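Local coordinates for ESX secretion system protein EccC (Thermomonospora curvata, PDB 4NH0) that forms part of the ESX type VII secretion system that exports EsxA and EsxB, with weak intrinsic ATPase activity, and might be its translocase subunit, at residues L598-L611 with H860-T872. Numbering follows the deposited sequence.
Sequences LDVPPTLDELLPPL and HFLTALPRIDGDT. With ATP (adenosine-5'-triphosphate), chain G.
T603 and L865 form a single backbone bridge, where the loop 598-611 runs along strand 860-863 and the loop after it. L865 N donates to P602 O at 2.8 Å. L604 N makes two weak bonds, to the carbonyls of L865 and R867.

L862 has CG anti to its backbone N (chi1 -175°), which carries CD2 over the backbone of P601. L598 CG rests on L862 CB at 3.8 Å. P602 CG and L607 CD1 both rest on A864 CB, each at 3.7 Å. P601 CB meets L865 CD1 at 3.7 Å. Farther along, D605 turns its carboxylate to the I868 backbone, with D605 CG 3.6 Å from I868 CA. With an alanine here the carboxylate is gone, which would probably open a gap beside I868 CA and leave the turn less firmly held. Nearby, R867 forms salt bridges with D869 and D871, and D871 OD2 also accepts from S873 N.

P601 and L865 also reach ATP N1, at 3.3 Å from P601 CG and 3.4 Å from L865 CD1. ATP N6 donates to T863 OG1 at 2.5 Å and weakly to T863 O. P601, T863 and L865 thus form part of the adenine end of the ATP site in the second FtsK domain, a P-loop ATPase fold.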
loop_
_atom_site.group_PDB
_atom_site.type_symbol
_atom_site.label_atom_id
_atom_site.label_comp_id
_atom_site.label_asym_id
_atom_site.label_seq_id
_atom_site.Cartn_x
_atom_site.Cartn_y
_atom_site.Cartn_z
ATOM N N LEU A 598 -2.964 3.640 18.651
ATOM C CA LEU A 598 -2.913 3.895 17.211
ATOM C C LEU A 598 -3.488 5.246 16.796
ATOM O O LEU A 598 -4.553 5.309 16.182
ATOM C CB LEU A 598 -3.658 2.780 16.471
ATOM C CG LEU A 598 -2.934 2.086 15.317
ATOM C CD1 LEU A 598 -1.643 1.454 15.803
ATOM C CD2 LEU A 598 -3.837 1.041 14.683
ATOM N N ASP A 599 -2.787 6.324 17.125
ATOM C CA ASP A 599 -3.221 7.655 16.718
ATOM C C ASP A 599 -2.218 8.276 15.755
ATOM O O ASP A 599 -2.530 8.523 14.592
ATOM C CB ASP A 599 -3.413 8.560 17.937
ATOM C CG ASP A 599 -3.976 9.919 17.568
ATOM O OD1 ASP A 599 -4.772 9.994 16.609
ATOM O OD2 ASP A 599 -3.622 10.914 18.235
ATOM N N VAL A 600 -1.011 8.522 16.251
ATOM C CA VAL A 600 0.044 9.114 15.441
ATOM C C VAL A 600 0.861 8.034 14.734
ATOM O O VAL A 600 1.343 7.096 15.369
ATOM C CB VAL A 600 0.973 10.001 16.300
ATOM C CG1 VAL A 600 1.313 9.311 17.615
ATOM C CG2 VAL A 600 2.231 10.365 15.532
ATOM N N PRO A 601 1.006 8.159 13.406
ATOM C CA PRO A 601 1.749 7.190 12.596
ATOM C C PRO A 601 3.252 7.259 12.828
ATOM O O PRO A 601 3.770 8.324 13.161
ATOM C CB PRO A 601 1.402 7.600 11.164
ATOM C CG PRO A 601 1.126 9.057 11.260
ATOM C CD PRO A 601 0.445 9.246 12.586
ATOM N N PRO A 602 3.949 6.125 12.659
ATOM C CA PRO A 602 5.405 6.072 12.799
ATOM C C PRO A 602 6.113 6.459 11.508
ATOM O O PRO A 602 5.463 6.636 10.480
ATOM C CB PRO A 602 5.659 4.606 13.137
ATOM C CG PRO A 602 4.590 3.887 12.387
ATOM C CD PRO A 602 3.377 4.790 12.408
ATOM N N THR A 603 7.433 6.593 11.566
ATOM C CA THR A 603 8.222 6.838 10.368
ATOM C C THR A 603 9.124 5.639 10.109
ATOM O O THR A 603 9.230 4.746 10.947
ATOM C CB THR A 603 9.064 8.117 10.490
ATOM O OG1 THR A 603 9.909 8.027 11.643
ATOM C CG2 THR A 603 8.164 9.333 10.625
ATOM N N LEU A 604 9.769 5.617 8.949
ATOM C CA LEU A 604 10.577 4.468 8.558
ATOM C C LEU A 604 11.843 4.336 9.401
ATOM O O LEU A 604 12.309 3.226 9.655
ATOM C CB LEU A 604 10.935 4.550 7.074
ATOM C CG LEU A 604 9.754 4.331 6.126
ATOM C CD1 LEU A 604 10.214 4.294 4.680
ATOM C CD2 LEU A 604 9.012 3.054 6.487
ATOM N N ASP A 605 12.395 5.462 9.841
ATOM C CA ASP A 605 13.568 5.429 10.706
ATOM C C ASP A 605 13.185 4.954 12.104
ATOM O O ASP A 605 14.020 4.451 12.854
ATOM C CB ASP A 605 14.239 6.805 10.774
ATOM C CG ASP A 605 13.268 7.914 11.131
ATOM O OD1 ASP A 605 12.101 7.611 11.450
ATOM O OD2 ASP A 605 13.677 9.093 11.101
ATOM N N GLU A 606 11.910 5.120 12.442
ATOM C CA GLU A 606 11.389 4.696 13.735
ATOM C C GLU A 606 11.236 3.182 13.796
ATOM O O GLU A 606 11.359 2.575 14.860
ATOM C CB GLU A 606 10.043 5.369 14.013
ATOM C CG GLU A 606 10.031 6.282 15.225
ATOM C CD GLU A 606 8.744 7.073 15.344
ATOM O OE1 GLU A 606 7.659 6.457 15.309
ATOM O OE2 GLU A 606 8.816 8.314 15.470
ATOM N N LEU A 607 10.967 2.577 12.644
ATOM C CA LEU A 607 10.723 1.142 12.568
ATOM C C LEU A 607 11.960 0.384 12.101
ATOM O O LEU A 607 11.914 -0.828 11.891
ATOM C CB LEU A 607 9.550 0.857 11.629
ATOM C CG LEU A 607 8.228 1.536 11.984
ATOM C CD1 LEU A 607 7.186 1.285 10.910
ATOM C CD2 LEU A 607 7.729 1.056 13.336
ATOM N N LEU A 608 13.065 1.102 11.942
ATOM C CA LEU A 608 14.297 0.504 11.445
ATOM C C LEU A 608 15.501 0.880 12.298
ATOM O O LEU A 608 15.504 1.927 12.946
ATOM C CB LEU A 608 14.541 0.925 9.993
ATOM C CG LEU A 608 13.687 0.231 8.933
ATOM C CD1 LEU A 608 13.969 0.810 7.558
ATOM C CD2 LEU A 608 13.950 -1.264 8.949
ATOM N N PRO A 609 16.529 0.016 12.305
ATOM C CA PRO A 609 17.830 0.297 12.921
ATOM C C PRO A 609 18.435 1.605 12.411
ATOM O O PRO A 609 17.989 2.110 11.381
ATOM C CB PRO A 609 18.676 -0.904 12.493
ATOM C CG PRO A 609 17.697 -2.005 12.359
ATOM C CD PRO A 609 16.447 -1.372 11.816
ATOM N N PRO A 610 19.434 2.153 13.125
ATOM C CA PRO A 610 20.074 3.399 12.691
ATOM C C PRO A 610 20.620 3.306 11.269
ATOM O O PRO A 610 21.404 2.410 10.964
ATOM C CB PRO A 610 21.212 3.585 13.704
ATOM C CG PRO A 610 21.395 2.243 14.342
ATOM C CD PRO A 610 20.031 1.640 14.369
ATOM N N LEU A 611 20.193 4.228 10.414
ATOM C CA LEU A 611 20.574 4.209 9.008
ATOM C C LEU A 611 21.788 5.094 8.749
ATOM O O LEU A 611 21.841 6.239 9.197
ATOM C CB LEU A 611 19.398 4.654 8.139
ATOM C CG LEU A 611 18.104 3.859 8.331
ATOM C CD1 LEU A 611 16.983 4.433 7.481
ATOM C CD2 LEU A 611 18.328 2.394 8.007
ATOM N N HIS A 860 -5.732 -4.537 13.365
ATOM C CA HIS A 860 -5.645 -3.141 12.959
ATOM C C HIS A 860 -4.199 -2.671 12.950
ATOM O O HIS A 860 -3.445 -2.940 13.885
ATOM C CB HIS A 860 -6.476 -2.253 13.887
ATOM C CG HIS A 860 -7.950 -2.482 13.784
ATOM N ND1 HIS A 860 -8.680 -2.136 12.666
ATOM C CD2 HIS A 860 -8.833 -3.018 14.659
ATOM C CE1 HIS A 860 -9.948 -2.452 12.857
ATOM N NE2 HIS A 860 -10.068 -2.987 14.058
ATOM N N PHE A 861 -3.812 -1.968 11.892
ATOM C CA PHE A 861 -2.476 -1.397 11.817
ATOM C C PHE A 861 -2.531 0.018 11.263
ATOM O O PHE A 861 -3.566 0.465 10.773
ATOM C CB PHE A 861 -1.555 -2.270 10.960
ATOM C CG PHE A 861 -1.812 -2.170 9.482
ATOM C CD1 PHE A 861 -1.085 -1.293 8.696
ATOM C CD2 PHE A 861 -2.769 -2.964 8.877
ATOM C CE1 PHE A 861 -1.315 -1.201 7.339
ATOM C CE2 PHE A 861 -3.000 -2.878 7.518
ATOM C CZ PHE A 861 -2.273 -1.994 6.750
ATOM N N LEU A 862 -1.406 0.717 11.344
ATOM C CA LEU A 862 -1.315 2.085 10.857
ATOM C C LEU A 862 -0.065 2.253 10.003
ATOM O O LEU A 862 1.054 2.106 10.494
ATOM C CB LEU A 862 -1.307 3.068 12.029
ATOM C CG LEU A 862 -1.336 4.560 11.702
ATOM C CD1 LEU A 862 -2.550 4.893 10.857
ATOM C CD2 LEU A 862 -1.343 5.373 12.983
ATOM N N THR A 863 -0.263 2.553 8.723
ATOM C CA THR A 863 0.840 2.684 7.779
ATOM C C THR A 863 1.803 3.786 8.193
ATOM O O THR A 863 1.386 4.900 8.503
ATOM C CB THR A 863 0.338 2.981 6.356
ATOM O OG1 THR A 863 -0.221 4.299 6.309
ATOM C CG2 THR A 863 -0.719 1.978 5.946
ATOM N N ALA A 864 3.093 3.472 8.195
ATOM C CA ALA A 864 4.111 4.454 8.535
ATOM C C ALA A 864 4.227 5.504 7.440
ATOM O O ALA A 864 3.610 5.381 6.385
ATOM C CB ALA A 864 5.451 3.777 8.765
ATOM N N LEU A 865 5.017 6.538 7.699
ATOM C CA LEU A 865 5.239 7.594 6.720
ATOM C C LEU A 865 6.603 7.424 6.061
ATOM O O LEU A 865 7.575 7.071 6.727
ATOM C CB LEU A 865 5.126 8.972 7.377
ATOM C CG LEU A 865 3.762 9.664 7.315
ATOM C CD1 LEU A 865 2.669 8.796 7.916
ATOM C CD2 LEU A 865 3.817 11.014 8.011
ATOM N N PRO A 866 6.682 7.681 4.747
ATOM C CA PRO A 866 7.927 7.489 3.998
ATOM C C PRO A 866 8.982 8.532 4.347
ATOM O O PRO A 866 9.468 9.235 3.461
ATOM C CB PRO A 866 7.480 7.632 2.544
ATOM C CG PRO A 866 6.316 8.551 2.611
ATOM C CD PRO A 866 5.609 8.230 3.899
ATOM N N ARG A 867 9.328 8.629 5.626
ATOM C CA ARG A 867 10.277 9.630 6.093
ATOM C C ARG A 867 11.389 8.999 6.921
ATOM O O ARG A 867 11.208 7.934 7.512
ATOM C CB ARG A 867 9.559 10.700 6.921
ATOM C CG ARG A 867 8.231 11.155 6.342
ATOM C CD ARG A 867 7.592 12.238 7.194
ATOM N NE ARG A 867 8.422 13.435 7.265
ATOM C CZ ARG A 867 8.016 14.595 7.771
ATOM N NH1 ARG A 867 6.788 14.719 8.253
ATOM N NH2 ARG A 867 8.840 15.633 7.794
ATOM N N ILE A 868 12.540 9.661 6.958
ATOM C CA ILE A 868 13.640 9.240 7.817
ATOM C C ILE A 868 14.098 10.408 8.682
ATOM O O ILE A 868 15.163 10.358 9.298
ATOM C CB ILE A 868 14.835 8.698 7.004
ATOM C CG1 ILE A 868 15.394 9.778 6.077
ATOM C CG2 ILE A 868 14.427 7.471 6.207
ATOM C CD1 ILE A 868 16.781 10.252 6.455
ATOM N N ASP A 869 13.283 11.457 8.726
ATOM C CA ASP A 869 13.602 12.642 9.513
ATOM C C ASP A 869 13.163 12.488 10.965
ATOM O O ASP A 869 13.883 12.871 11.885
ATOM C CB ASP A 869 12.960 13.889 8.894
ATOM C CG ASP A 869 11.486 13.700 8.579
ATOM O OD1 ASP A 869 10.821 12.886 9.252
ATOM O OD2 ASP A 869 10.989 14.374 7.652
ATOM N N GLY A 870 11.977 11.923 11.166
ATOM C CA GLY A 870 11.452 11.720 12.503
ATOM C C GLY A 870 10.124 12.415 12.721
ATOM O O GLY A 870 9.344 12.021 13.588
ATOM N N ASP A 871 9.867 13.456 11.936
ATOM C CA ASP A 871 8.609 14.185 12.025
ATOM C C ASP A 871 7.455 13.291 11.590
ATOM O O ASP A 871 7.512 12.653 10.540
ATOM C CB ASP A 871 8.660 15.453 11.171
ATOM C CG ASP A 871 7.415 16.306 11.315
ATOM O OD1 ASP A 871 7.553 17.532 11.506
ATOM O OD2 ASP A 871 6.300 15.753 11.233
ATOM N N THR A 872 6.408 13.245 12.404
ATOM C CA THR A 872 5.276 12.367 12.141
ATOM C C THR A 872 4.035 13.164 11.772
ATOM O O THR A 872 2.910 12.721 12.007
ATOM C CB THR A 872 4.960 11.488 13.356
ATOM O OG1 THR A 872 4.592 12.322 14.462
ATOM C CG2 THR A 872 6.172 10.660 13.737
HETATM P PG ATP G . -6.948 9.183 -3.705
HETATM O O1G ATP G . -7.932 8.051 -3.541
HETATM O O2G ATP G . -5.796 8.875 -4.628
HETATM O O3G ATP G . -7.584 10.530 -3.942
HETATM P PB ATP G . -5.492 8.056 -1.615
HETATM O O1B ATP G . -4.368 7.665 -2.540
HETATM O O2B ATP G . -6.534 7.041 -1.219
HETATM O O3B ATP G . -6.265 9.313 -2.253
HETATM P PA ATP G . -3.344 9.202 -0.267
HETATM O O1A ATP G . -2.396 8.046 -0.072
HETATM O O2A ATP G . -3.183 10.074 -1.488
HETATM O O3A ATP G . -4.848 8.637 -0.262
HETATM O "O5'" ATP G . -3.296 10.121 1.051
HETATM C "C5'" ATP G . -4.243 11.169 1.246
HETATM C "C4'" ATP G . -3.877 11.950 2.502
HETATM O "O4'" ATP G . -3.961 11.103 3.650
HETATM C "C3'" ATP G . -2.453 12.475 2.432
HETATM O "O3'" ATP G . -2.455 13.902 2.325
HETATM C "C2'" ATP G . -1.789 12.058 3.729
HETATM O "O2'" ATP G . -1.340 13.214 4.438
HETATM C "C1'" ATP G . -2.855 11.326 4.526
HETATM N N9 ATP G . -2.321 10.025 4.995
HETATM C C8 ATP G . -2.253 8.899 4.262
HETATM N N7 ATP G . -1.713 7.879 4.976
HETATM C C5 ATP G . -1.423 8.355 6.200
HETATM C C6 ATP G . -0.833 7.808 7.445
HETATM N N6 ATP G . -0.435 6.516 7.523
HETATM N N1 ATP G . -0.706 8.643 8.497
HETATM C C2 ATP G . -1.097 9.929 8.433
HETATM N N3 ATP G . -1.638 10.491 7.338
HETATM C C4 ATP G . -1.824 9.769 6.208
#